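CRISPR system CMR subunit Cmr7 1 (Sulfolobus solfataricus, PDB 2X5Q) belongs to the CMR ribonucleoprotein complex of a CRISPR antiviral system, where it possibly takes part as a homodimer alongside crRNA and the other Cmr subunits. Local coordinates at residues Trp8-Ile16 against Asp113-Pro123; Leu53-Ile64 against Thr74-Leu85. All blocks are in the same frame, centred on the assembly; numbering follows the deposited sequence.

Contact 1 (Trp8-Ile16 against Asp113-Pro123)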
loop_
_atom_site.group_PDB
_atom_site.type_symbol
_atom_site.label_atom_id
_atom_site.label_comp_id
_atom_site.label_asym_id
_atom_site.label_seq_id
_atom_site.Cartn_x
_atom_site.Cartn_y
_atom_site.Cartn_z
ATOM N N TRP A 8 0.039 -22.796 -7.486
ATOM C CA TRP A 8 1.017 -21.927 -8.199
ATOM C C TRP A 8 2.400 -22.044 -7.564
ATOM O O TRP A 8 2.538 -22.004 -6.332
ATOM C CB TRP A 8 0.573 -20.459 -8.161
ATOM C CG TRP A 8 -0.504 -20.121 -9.133
ATOM C CD1 TRP A 8 -1.815 -19.852 -8.844
ATOM C CD2 TRP A 8 -0.374 -19.994 -10.559
ATOM N NE1 TRP A 8 -2.510 -19.575 -10.003
ATOM C CE2 TRP A 8 -1.650 -19.652 -11.068
ATOM C CE3 TRP A 8 0.692 -20.147 -11.457
ATOM C CZ2 TRP A 8 -1.889 -19.465 -12.435
ATOM C CZ3 TRP A 8 0.455 -19.950 -12.814
ATOM C CH2 TRP A 8 -0.826 -19.618 -13.289
ATOM N N GLU A 9 3.414 -22.189 -8.404
ATOM C CA GLU A 9 4.794 -21.978 -7.982
ATOM C C GLU A 9 4.944 -20.561 -7.417
ATOM O O GLU A 9 4.213 -19.652 -7.820
ATOM C CB GLU A 9 5.740 -22.172 -9.162
ATOM C CG GLU A 9 5.810 -23.620 -9.616
ATOM C CD GLU A 9 6.650 -23.853 -10.866
ATOM O OE1 GLU A 9 7.033 -22.878 -11.549
ATOM O OE2 GLU A 9 6.930 -25.045 -11.152
ATOM N N GLU A 10 5.884 -20.373 -6.491
ATOM C CA GLU A 10 6.169 -19.037 -5.972
ATOM C C GLU A 10 6.551 -18.097 -7.118
ATOM O O GLU A 10 7.295 -18.480 -8.030
ATOM C CB GLU A 10 7.281 -19.062 -4.907
ATOM C CG GLU A 10 6.827 -19.649 -3.552
ATOM C CD GLU A 10 7.771 -19.328 -2.384
ATOM O OE1 GLU A 10 7.507 -19.823 -1.268
ATOM O OE2 GLU A 10 8.760 -18.576 -2.567
ATOM N N GLN A 11 6.032 -16.874 -7.071
ATOM C CA GLN A 11 6.266 -15.890 -8.131
ATOM C C GLN A 11 7.120 -14.720 -7.654
ATOM O O GLN A 11 7.297 -14.519 -6.463
ATOM C CB GLN A 11 4.932 -15.366 -8.665
ATOM C CG GLN A 11 3.951 -16.505 -9.042
ATOM C CD GLN A 11 4.208 -17.072 -10.429
ATOM O OE1 GLN A 11 4.227 -16.338 -11.408
ATOM N NE2 GLN A 11 4.372 -18.393 -10.521
ATOM N N VAL A 12 7.658 -13.973 -8.612
ATOM C CA VAL A 12 8.350 -12.722 -8.339
ATOM C C VAL A 12 7.701 -11.643 -9.206
ATOM O O VAL A 12 7.362 -11.894 -10.348
ATOM C CB VAL A 12 9.882 -12.815 -8.614
ATOM C CG1 VAL A 12 10.168 -13.156 -10.069
ATOM C CG2 VAL A 12 10.589 -11.517 -8.231
ATOM N N PHE A 13 7.484 -10.470 -8.630
ATOM C CA PHE A 13 7.020 -9.288 -9.384
ATOM C C PHE A 13 8.170 -8.672 -10.124
ATOM O O PHE A 13 9.148 -8.202 -9.512
ATOM C CB PHE A 13 6.407 -8.263 -8.422
ATOM C CG PHE A 13 5.871 -7.009 -9.081
ATOM C CD1 PHE A 13 4.703 -7.044 -9.842
ATOM C CD2 PHE A 13 6.507 -5.784 -8.903
ATOM C CE1 PHE A 13 4.188 -5.873 -10.415
ATOM C CE2 PHE A 13 5.990 -4.591 -9.481
ATOM C CZ PHE A 13 4.846 -4.643 -10.220
ATOM N N LEU A 14 8.050 -8.655 -11.447
ATOM C CA LEU A 14 9.049 -8.031 -12.301
ATOM C C LEU A 14 8.466 -6.694 -12.733
ATOM O O LEU A 14 7.563 -6.665 -13.570
ATOM C CB LEU A 14 9.344 -8.951 -13.496
ATOM C CG LEU A 14 10.434 -8.648 -14.523
ATOM C CD1 LEU A 14 10.664 -9.883 -15.396
ATOM C CD2 LEU A 14 10.114 -7.474 -15.398
ATOM N N PRO A 15 8.949 -5.583 -12.140
ATOM C CA PRO A 15 8.535 -4.267 -12.632
ATOM C C PRO A 15 8.967 -4.040 -14.069
ATOM O O PRO A 15 10.126 -4.309 -14.418
ATOM C CB PRO A 15 9.268 -3.269 -11.707
ATOM C CG PRO A 15 9.720 -4.053 -10.542
ATOM C CD PRO A 15 9.894 -5.476 -11.017
ATOM N N ILE A 16 8.054 -3.551 -14.904
ATOM C CA ILE A 16 8.404 -3.197 -16.278
ATOM C C ILE A 16 8.629 -1.680 -16.359
ATOM O O ILE A 16 7.667 -0.893 -16.330
ATOM C CB ILE A 16 7.308 -3.659 -17.253
ATOM C CG1 ILE A 16 7.063 -5.167 -17.100
ATOM C CG2 ILE A 16 7.665 -3.317 -18.712
ATOM C CD1 ILE A 16 8.242 -6.034 -17.471
ATOM N N ASP A 113 -7.518 -16.811 -16.999
ATOM C CA ASP A 113 -7.376 -18.050 -16.238
ATOM C C ASP A 113 -6.519 -17.836 -14.977
ATOM O O ASP A 113 -5.449 -18.422 -14.821
ATOM C CB ASP A 113 -6.785 -19.145 -17.131
ATOM C CG ASP A 113 -7.620 -19.395 -18.390
ATOM O OD1 ASP A 113 -8.737 -18.840 -18.499
ATOM O OD2 ASP A 113 -7.159 -20.149 -19.282
ATOM N N VAL A 114 -7.003 -16.951 -14.108
ATOM C CA VAL A 114 -6.399 -16.692 -12.798
ATOM C C VAL A 114 -7.287 -17.335 -11.750
ATOM O O VAL A 114 -8.514 -17.244 -11.802
ATOM C CB VAL A 114 -6.251 -15.170 -12.524
ATOM C CG1 VAL A 114 -6.294 -14.854 -11.013
ATOM C CG2 VAL A 114 -4.954 -14.647 -13.134
ATOM N N HIS A 115 -6.665 -18.008 -10.803
ATOM C CA HIS A 115 -7.407 -18.819 -9.865
ATOM C C HIS A 115 -6.510 -19.194 -8.711
ATOM O O HIS A 115 -5.298 -19.248 -8.851
ATOM C CB HIS A 115 -7.876 -20.099 -10.561
ATOM C CG HIS A 115 -6.763 -20.851 -11.228
ATOM N ND1 HIS A 115 -6.235 -22.016 -10.710
ATOM C CD2 HIS A 115 -6.048 -20.576 -12.345
ATOM C CE1 HIS A 115 -5.255 -22.436 -11.492
ATOM N NE2 HIS A 115 -5.126 -21.584 -12.494
ATOM N N GLY A 116 -7.125 -19.476 -7.580
ATOM C CA GLY A 116 -6.412 -20.003 -6.444
ATOM C C GLY A 116 -5.537 -18.970 -5.780
ATOM O O GLY A 116 -5.666 -17.761 -6.009
ATOM N N ASN A 117 -4.628 -19.477 -4.961
ATOM C CA ASN A 117 -3.793 -18.654 -4.115
ATOM C C ASN A 117 -2.427 -18.502 -4.739
ATOM O O ASN A 117 -1.910 -19.460 -5.325
ATOM C CB ASN A 117 -3.675 -19.305 -2.742
ATOM C CG ASN A 117 -5.011 -19.469 -2.075
ATOM O OD1 ASN A 117 -5.812 -18.547 -2.058
ATOM N ND2 ASN A 117 -5.269 -20.655 -1.533
ATOM N N ILE A 118 -1.862 -17.303 -4.594
ATOM C CA ILE A 118 -0.559 -16.946 -5.125
ATOM C C ILE A 118 0.363 -16.508 -3.991
ATOM O O ILE A 118 -0.047 -15.743 -3.123
ATOM C CB ILE A 118 -0.676 -15.783 -6.149
ATOM C CG1 ILE A 118 -1.560 -16.217 -7.334
ATOM C CG2 ILE A 118 0.690 -15.337 -6.649
ATOM C CD1 ILE A 118 -1.547 -15.273 -8.493
ATOM N N THR A 119 1.587 -17.037 -3.992
ATOM C CA THR A 119 2.687 -16.497 -3.191
ATOM C C THR A 119 3.638 -15.764 -4.140
ATOM O O THR A 119 4.020 -16.298 -5.202
ATOM C CB THR A 119 3.424 -17.597 -2.446
ATOM O OG1 THR A 119 2.544 -18.176 -1.475
ATOM C CG2 THR A 119 4.662 -17.051 -1.740
ATOM N N PHE A 120 3.980 -14.529 -3.794
ATOM C CA PHE A 120 4.877 -13.742 -4.634
ATOM C C PHE A 120 5.710 -12.760 -3.827
ATOM O O PHE A 120 5.313 -12.340 -2.734
ATOM C CB PHE A 120 4.119 -13.024 -5.759
ATOM C CG PHE A 120 3.313 -11.838 -5.314
ATOM C CD1 PHE A 120 3.731 -10.547 -5.602
ATOM C CD2 PHE A 120 2.104 -12.010 -4.657
ATOM C CE1 PHE A 120 2.981 -9.464 -5.212
ATOM C CE2 PHE A 120 1.349 -10.937 -4.281
ATOM C CZ PHE A 120 1.792 -9.650 -4.543
ATOM N N SER A 121 6.869 -12.409 -4.374
ATOM C CA SER A 121 7.772 -11.455 -3.726
ATOM C C SER A 121 7.971 -10.181 -4.565
ATOM O O SER A 121 8.004 -10.245 -5.791
ATOM C CB SER A 121 9.118 -12.123 -3.462
ATOM O OG SER A 121 8.976 -13.169 -2.519
ATOM N N LEU A 122 8.122 -9.047 -3.873
ATOM C CA LEU A 122 8.354 -7.727 -4.462
ATOM C C LEU A 122 9.733 -7.234 -4.055
ATOM O O LEU A 122 10.101 -7.413 -2.910
ATOM C CB LEU A 122 7.360 -6.716 -3.886
ATOM C CG LEU A 122 5.886 -7.105 -3.909
ATOM C CD1 LEU A 122 5.105 -6.204 -2.977
ATOM C CD2 LEU A 122 5.352 -7.056 -5.346
ATOM N N PRO A 123 10.466 -6.563 -4.971
ATOM C CA PRO A 123 11.720 -5.878 -4.632
ATOM C C PRO A 123 11.489 -4.488 -4.012
ATOM O O PRO A 123 11.104 -3.563 -4.729
ATOM C CB PRO A 123 12.416 -5.750 -5.989
ATOM C CG PRO A 123 11.303 -5.690 -6.987
ATOM C CD PRO A 123 10.130 -6.414 -6.402
HETATM O O HOH W 1 2.499 -19.119 -5.775
HETATM O O HOH W 2 7.950 -15.456 -3.612
#
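Gln-11 and Phe-120 face each other where strand 11-15 runs parallel to strand 117-123 in a mixed beta sheet. Three backbone bonds make the ladder: Gln-11 N to Thr-119 O (2.8 Å), Ser-121 N to Gln-11 O (3.0 Å) and Phe-13 N to Ser-121 O (2.9 Å). The two strand axes are splayed by 40°. On one face CB of Gln-11 packs on CB of Phe-120 at 3.8 Å; Val-12 and Ser-121 occupy the other. Further along, CD2 of Leu-122 presses on CB of Phe-13 (3.5 Å), while Pro-123 CD meets the edge of the Phe-13 ring, which also packs on Leu-57 of strand 52-60. Toward the start of the pair, the Glu-10 and Thr-119 side chains lie alongside each other, the former salt-bridged to Lys-97, the latter bonded through OG1 to Gly-100 N. Beyond the ladder the indole of Trp-8 sits against the 113-116 loop, with one face of the His-115 ring toward it. Trp-8 NE1 donates to His-115 O (3.0 Å, 142° at the hydrogen), and that oxygen lies in the indole plane.

The second shell fixes the Gln-11 amide. The Gln-11 chain bends at chi2 (-83°), turning its NE2 back to donate to Glu-9 O at 3.0 Å; NE2 also reaches Gln-43 O, and the rotation of the group is settled by Gln-11 OE1, which accepts from Val-45 N.

Contact 2 (Leu53-Ile64 against Thr74-Leu85)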
loop_
_atom_site.group_PDB
_atom_site.type_symbol
_atom_site.label_atom_id
_atom_site.label_comp_id
_atom_site.label_asym_id
_atom_site.label_seq_id
_atom_site.Cartn_x
_atom_site.Cartn_y
_atom_site.Cartn_z
ATOM N N LEU A 53 -0.529 -10.088 -24.069
ATOM C CA LEU A 53 -0.040 -10.261 -22.709
ATOM C C LEU A 53 -1.213 -10.259 -21.723
ATOM O O LEU A 53 -2.182 -9.497 -21.896
ATOM C CB LEU A 53 0.921 -9.105 -22.389
ATOM C CG LEU A 53 1.644 -9.092 -21.041
ATOM C CD1 LEU A 53 2.394 -10.398 -20.823
ATOM C CD2 LEU A 53 2.593 -7.877 -20.996
ATOM N N HIS A 54 -1.127 -11.109 -20.699
ATOM C CA HIS A 54 -2.217 -11.304 -19.729
ATOM C C HIS A 54 -1.727 -11.377 -18.299
ATOM O O HIS A 54 -0.608 -11.803 -18.045
ATOM C CB HIS A 54 -2.992 -12.595 -20.024
ATOM C CG HIS A 54 -3.526 -12.678 -21.417
ATOM N ND1 HIS A 54 -4.640 -11.980 -21.829
ATOM C CD2 HIS A 54 -3.098 -13.378 -22.494
ATOM C CE1 HIS A 54 -4.862 -12.230 -23.107
ATOM N NE2 HIS A 54 -3.946 -13.082 -23.532
ATOM N N ASN A 55 -2.621 -11.023 -17.373
ATOM C CA ASN A 55 -2.384 -11.107 -15.928
ATOM C C ASN A 55 -1.253 -10.211 -15.456
ATOM O O ASN A 55 -0.226 -10.691 -14.944
ATOM C CB ASN A 55 -2.139 -12.547 -15.460
ATOM C CG ASN A 55 -3.287 -13.457 -15.761
ATOM O OD1 ASN A 55 -4.447 -13.060 -15.616
ATOM N ND2 ASN A 55 -2.985 -14.693 -16.192
ATOM N N ILE A 56 -1.467 -8.917 -15.620
ATOM C CA ILE A 56 -0.512 -7.904 -15.225
ATOM C C ILE A 56 -0.893 -7.380 -13.837
ATOM O O ILE A 56 -2.036 -7.014 -13.603
ATOM C CB ILE A 56 -0.491 -6.725 -16.225
ATOM C CG1 ILE A 56 0.041 -7.167 -17.595
ATOM C CG2 ILE A 56 0.397 -5.573 -15.703
ATOM C CD1 ILE A 56 -1.008 -7.385 -18.624
ATOM N N LEU A 57 0.071 -7.352 -12.919
ATOM C CA LEU A 57 -0.191 -6.827 -11.576
ATOM C C LEU A 57 0.047 -5.320 -11.508
ATOM O O LEU A 57 1.105 -4.830 -11.905
ATOM C CB LEU A 57 0.659 -7.562 -10.541
ATOM C CG LEU A 57 0.382 -7.201 -9.082
ATOM C CD1 LEU A 57 -1.006 -7.668 -8.664
ATOM C CD2 LEU A 57 1.479 -7.806 -8.206
ATOM N N VAL A 58 -0.939 -4.600 -10.982
ATOM C CA VAL A 58 -0.847 -3.160 -10.783
ATOM C C VAL A 58 -0.665 -2.944 -9.291
ATOM O O VAL A 58 -1.563 -3.210 -8.504
ATOM C CB VAL A 58 -2.122 -2.424 -11.262
ATOM C CG1 VAL A 58 -1.964 -0.871 -11.110
ATOM C CG2 VAL A 58 -2.439 -2.827 -12.695
ATOM N N LEU A 59 0.517 -2.497 -8.902
ATOM C CA LEU A 59 0.808 -2.278 -7.492
ATOM C C LEU A 59 0.541 -0.825 -7.145
ATOM O O LEU A 59 1.383 0.027 -7.391
ATOM C CB LEU A 59 2.260 -2.649 -7.223
ATOM C CG LEU A 59 2.584 -3.192 -5.845
ATOM C CD1 LEU A 59 1.834 -4.501 -5.649
ATOM C CD2 LEU A 59 4.108 -3.378 -5.720
ATOM N N THR A 60 -0.633 -0.539 -6.582
ATOM C CA THR A 60 -1.000 0.840 -6.225
ATOM C C THR A 60 -0.394 1.220 -4.859
ATOM O O THR A 60 -0.065 0.357 -4.071
ATOM C CB THR A 60 -2.552 1.068 -6.254
ATOM O OG1 THR A 60 -3.192 0.252 -5.270
ATOM C CG2 THR A 60 -3.140 0.700 -7.631
ATOM N N GLY A 61 -0.256 2.513 -4.584
ATOM C CA GLY A 61 0.423 2.969 -3.361
ATOM C C GLY A 61 1.937 2.755 -3.369
ATOM O O GLY A 61 2.576 2.839 -2.313
ATOM N N TYR A 62 2.498 2.527 -4.562
ATOM C CA TYR A 62 3.929 2.293 -4.792
ATOM C C TYR A 62 4.455 3.074 -5.993
ATOM O O TYR A 62 3.745 3.288 -6.972
ATOM C CB TYR A 62 4.218 0.801 -5.020
ATOM C CG TYR A 62 4.217 0.010 -3.756
ATOM C CD1 TYR A 62 5.383 -0.119 -3.000
ATOM C CD2 TYR A 62 3.039 -0.575 -3.273
ATOM C CE1 TYR A 62 5.390 -0.819 -1.820
ATOM C CE2 TYR A 62 3.031 -1.286 -2.084
ATOM C CZ TYR A 62 4.215 -1.405 -1.363
ATOM O OH TYR A 62 4.237 -2.106 -0.185
ATOM N N ALA A 63 5.702 3.515 -5.886
ATOM C CA ALA A 63 6.466 4.037 -7.015
ATOM C C ALA A 63 7.808 3.280 -7.043
ATOM O O ALA A 63 8.116 2.526 -6.114
ATOM C CB ALA A 63 6.681 5.524 -6.874
ATOM N N ILE A 64 8.563 3.430 -8.118
ATOM C CA ILE A 64 9.839 2.732 -8.253
ATOM C C ILE A 64 10.968 3.753 -8.284
ATOM O O ILE A 64 10.841 4.836 -8.860
ATOM C CB ILE A 64 9.852 1.763 -9.477
ATOM C CG1 ILE A 64 11.124 0.897 -9.493
ATOM C CG2 ILE A 64 9.716 2.507 -10.795
ATOM C CD1 ILE A 64 10.991 -0.369 -10.399
ATOM N N THR A 74 4.553 4.791 -1.223
ATOM C CA THR A 74 4.365 6.233 -1.223
ATOM C C THR A 74 3.127 6.691 -0.462
ATOM O O THR A 74 2.973 7.889 -0.171
ATOM C CB THR A 74 4.294 6.758 -2.649
ATOM O OG1 THR A 74 3.084 6.310 -3.270
ATOM C CG2 THR A 74 5.503 6.243 -3.450
ATOM N N PHE A 75 2.248 5.750 -0.134
ATOM C CA PHE A 75 1.021 6.055 0.601
ATOM C C PHE A 75 0.133 7.044 -0.148
ATOM O O PHE A 75 -0.573 7.855 0.457
ATOM C CB PHE A 75 1.359 6.509 2.020
ATOM C CG PHE A 75 1.965 5.418 2.834
ATOM C CD1 PHE A 75 1.156 4.546 3.556
ATOM C CD2 PHE A 75 3.337 5.200 2.822
ATOM C CE1 PHE A 75 1.719 3.497 4.284
ATOM C CE2 PHE A 75 3.895 4.169 3.551
ATOM C CZ PHE A 75 3.090 3.316 4.280
ATOM N N ASP A 76 0.186 6.943 -1.477
ATOM C CA ASP A 76 -0.651 7.723 -2.396
ATOM C C ASP A 76 -1.280 6.688 -3.322
ATOM O O ASP A 76 -0.582 6.115 -4.162
ATOM C CB ASP A 76 0.208 8.718 -3.183
ATOM C CG ASP A 76 -0.604 9.609 -4.119
ATOM O OD1 ASP A 76 -1.706 9.209 -4.567
ATOM O OD2 ASP A 76 -0.126 10.725 -4.414
ATOM N N PRO A 77 -2.593 6.419 -3.168
ATOM C CA PRO A 77 -3.228 5.352 -3.959
ATOM C C PRO A 77 -3.274 5.605 -5.469
ATOM O O PRO A 77 -3.508 4.663 -6.247
ATOM C CB PRO A 77 -4.656 5.293 -3.393
ATOM C CG PRO A 77 -4.889 6.607 -2.785
ATOM C CD PRO A 77 -3.553 7.082 -2.274
ATOM N N CYS A 78 -3.064 6.853 -5.878
ATOM C CA CYS A 78 -2.963 7.183 -7.293
ATOM C C CYS A 78 -1.567 6.863 -7.883
ATOM O O CYS A 78 -1.387 6.918 -9.108
ATOM C CB CYS A 78 -3.333 8.648 -7.525
ATOM S SG CYS A 78 -5.093 9.092 -7.097
ATOM N N ASP A 79 -0.590 6.534 -7.032
ATOM C CA ASP A 79 0.695 5.998 -7.510
ATOM C C ASP A 79 0.550 4.516 -7.796
ATOM O O ASP A 79 -0.169 3.810 -7.072
ATOM C CB ASP A 79 1.813 6.180 -6.484
ATOM C CG ASP A 79 2.255 7.627 -6.328
ATOM O OD1 ASP A 79 1.964 8.470 -7.212
ATOM O OD2 ASP A 79 2.909 7.915 -5.306
ATOM N N TYR A 80 1.224 4.047 -8.849
ATOM C CA TYR A 80 1.315 2.622 -9.125
ATOM C C TYR A 80 2.557 2.277 -9.930
ATOM O O TYR A 80 3.130 3.118 -10.655
ATOM C CB TYR A 80 0.076 2.082 -9.862
ATOM C CG TYR A 80 -0.293 2.874 -11.091
ATOM C CD1 TYR A 80 0.348 2.666 -12.311
ATOM C CD2 TYR A 80 -1.266 3.860 -11.028
ATOM C CE1 TYR A 80 0.013 3.418 -13.447
ATOM C CE2 TYR A 80 -1.606 4.597 -12.141
ATOM C CZ TYR A 80 -0.966 4.384 -13.347
ATOM O OH TYR A 80 -1.330 5.154 -14.431
ATOM N N VAL A 81 2.950 1.017 -9.811
ATOM C CA VAL A 81 3.920 0.427 -10.722
ATOM C C VAL A 81 3.267 -0.871 -11.209
ATOM O O VAL A 81 2.658 -1.581 -10.425
ATOM C CB VAL A 81 5.265 0.167 -10.024
ATOM C CG1 VAL A 81 6.318 -0.369 -11.030
ATOM C CG2 VAL A 81 5.768 1.451 -9.326
ATOM N N LYS A 82 3.361 -1.150 -12.503
ATOM C CA LYS A 82 2.861 -2.404 -13.058
ATOM C C LYS A 82 4.019 -3.343 -13.384
ATOM O O LYS A 82 5.158 -2.912 -13.591
ATOM C CB LYS A 82 2.035 -2.136 -14.311
ATOM C CG LYS A 82 0.850 -1.163 -14.074
ATOM C CD LYS A 82 0.039 -0.956 -15.327
ATOM C CE LYS A 82 -0.464 0.469 -15.450
ATOM N NZ LYS A 82 -1.301 0.630 -16.680
ATOM N N GLY A 83 3.720 -4.636 -13.382
ATOM C CA GLY A 83 4.696 -5.647 -13.710
ATOM C C GLY A 83 4.046 -6.986 -13.987
ATOM O O GLY A 83 2.802 -7.141 -13.953
ATOM N N ILE A 84 4.884 -7.959 -14.295
ATOM C CA ILE A 84 4.392 -9.298 -14.545
ATOM C C ILE A 84 4.801 -10.144 -13.366
ATOM O O ILE A 84 5.731 -9.790 -12.621
ATOM C CB ILE A 84 4.902 -9.886 -15.877
ATOM C CG1 ILE A 84 6.433 -9.861 -15.966
ATOM C CG2 ILE A 84 4.262 -9.141 -17.061
ATOM C CD1 ILE A 84 6.959 -10.610 -17.164
ATOM N N LEU A 85 4.082 -11.247 -13.194
ATOM C CA LEU A 85 4.393 -12.211 -12.181
ATOM C C LEU A 85 4.871 -13.461 -12.891
ATOM O O LEU A 85 4.163 -14.023 -13.745
ATOM C CB LEU A 85 3.169 -12.524 -11.333
ATOM C CG LEU A 85 2.720 -11.447 -10.353
ATOM C CD1 LEU A 85 1.307 -11.760 -9.867
ATOM C CD2 LEU A 85 3.710 -11.303 -9.169
HETATM O O HOH W 3 1.713 2.741 0.213
#
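Val-58 and Lys-82 form a non-hydrogen-bonded pair in the antiparallel ladder that joins strands 56-60 and 80-85 of the mixed sheet. The Lys-82 side chain can be followed outward. Lys-82 CB rests near Leu-57 O (3.7 Å) and also touches Ile-56 CG2; Lys-82 CG runs alongside Val-58, 3.9 Å from Val-58 CG2, and CD still grazes the same methyl. The chain then bends at chi3 (-143°) and NZ bonds to Ile-185 O, beyond the sheet. Val-58 is flanked on its other branch by Tyr-80, whose CB lies 3.8 Å from Val-58 CG1; the tyrosine ring goes on to meet Tyr-189 edge-to-face.

Flanking these residues, Leu-57 with Gly-83 and Leu-59 with Val-81 are hydrogen-bonded pairs, each closed by two backbone bonds. At Gly-61 the positive phi of 71° turns the chain, so that strand 62-64 crosses strand 80-85 at 69° and the Val-81 CG2 methyl comes 3.5 Å from Ala-63 CA. Gly-61 is held through both its backbone N and its O: Gly-61 N donates to Asp-79 O (2.8 Å), and its O accepts from Thr-74 N and from water 3, which in turn takes the Phe-75 N-H.

The chain leading into strand 80-85 makes a type I turn from Asp-76 to Asp-79, with an Asx turn from Asp-76 OD1 to Cys-78 N. Asp-79 OD2 carries a salt bridge to Lys-105 of the second subunit, and on its anti lone pair it receives Thr-74 OG1 at 2.6 Å.

Overall arrangement
The two contacts lie in one mixed sheet, their centres about 13 Å apart. Along the chain contact 2 is nested inside the loop that contact 1 closes: strand 11-15 comes first, then 52-60 and 80-86, and strand 117-123 last. Strand 11-15 is the bridge, pairing in parallel with 117-123 and antiparallel with 80-86, where Leu-14 N probably bonds to Ile-84 O at 2.8 Å. The N-terminal strand is thus held between chain far downstream and the antiparallel pair of contact 2. Both contacts also approach the second subunit, contact 2 with more residues; Leu-122 of contact 1 packs on Phe-75 of the second subunit, consistent with the possible homodimer.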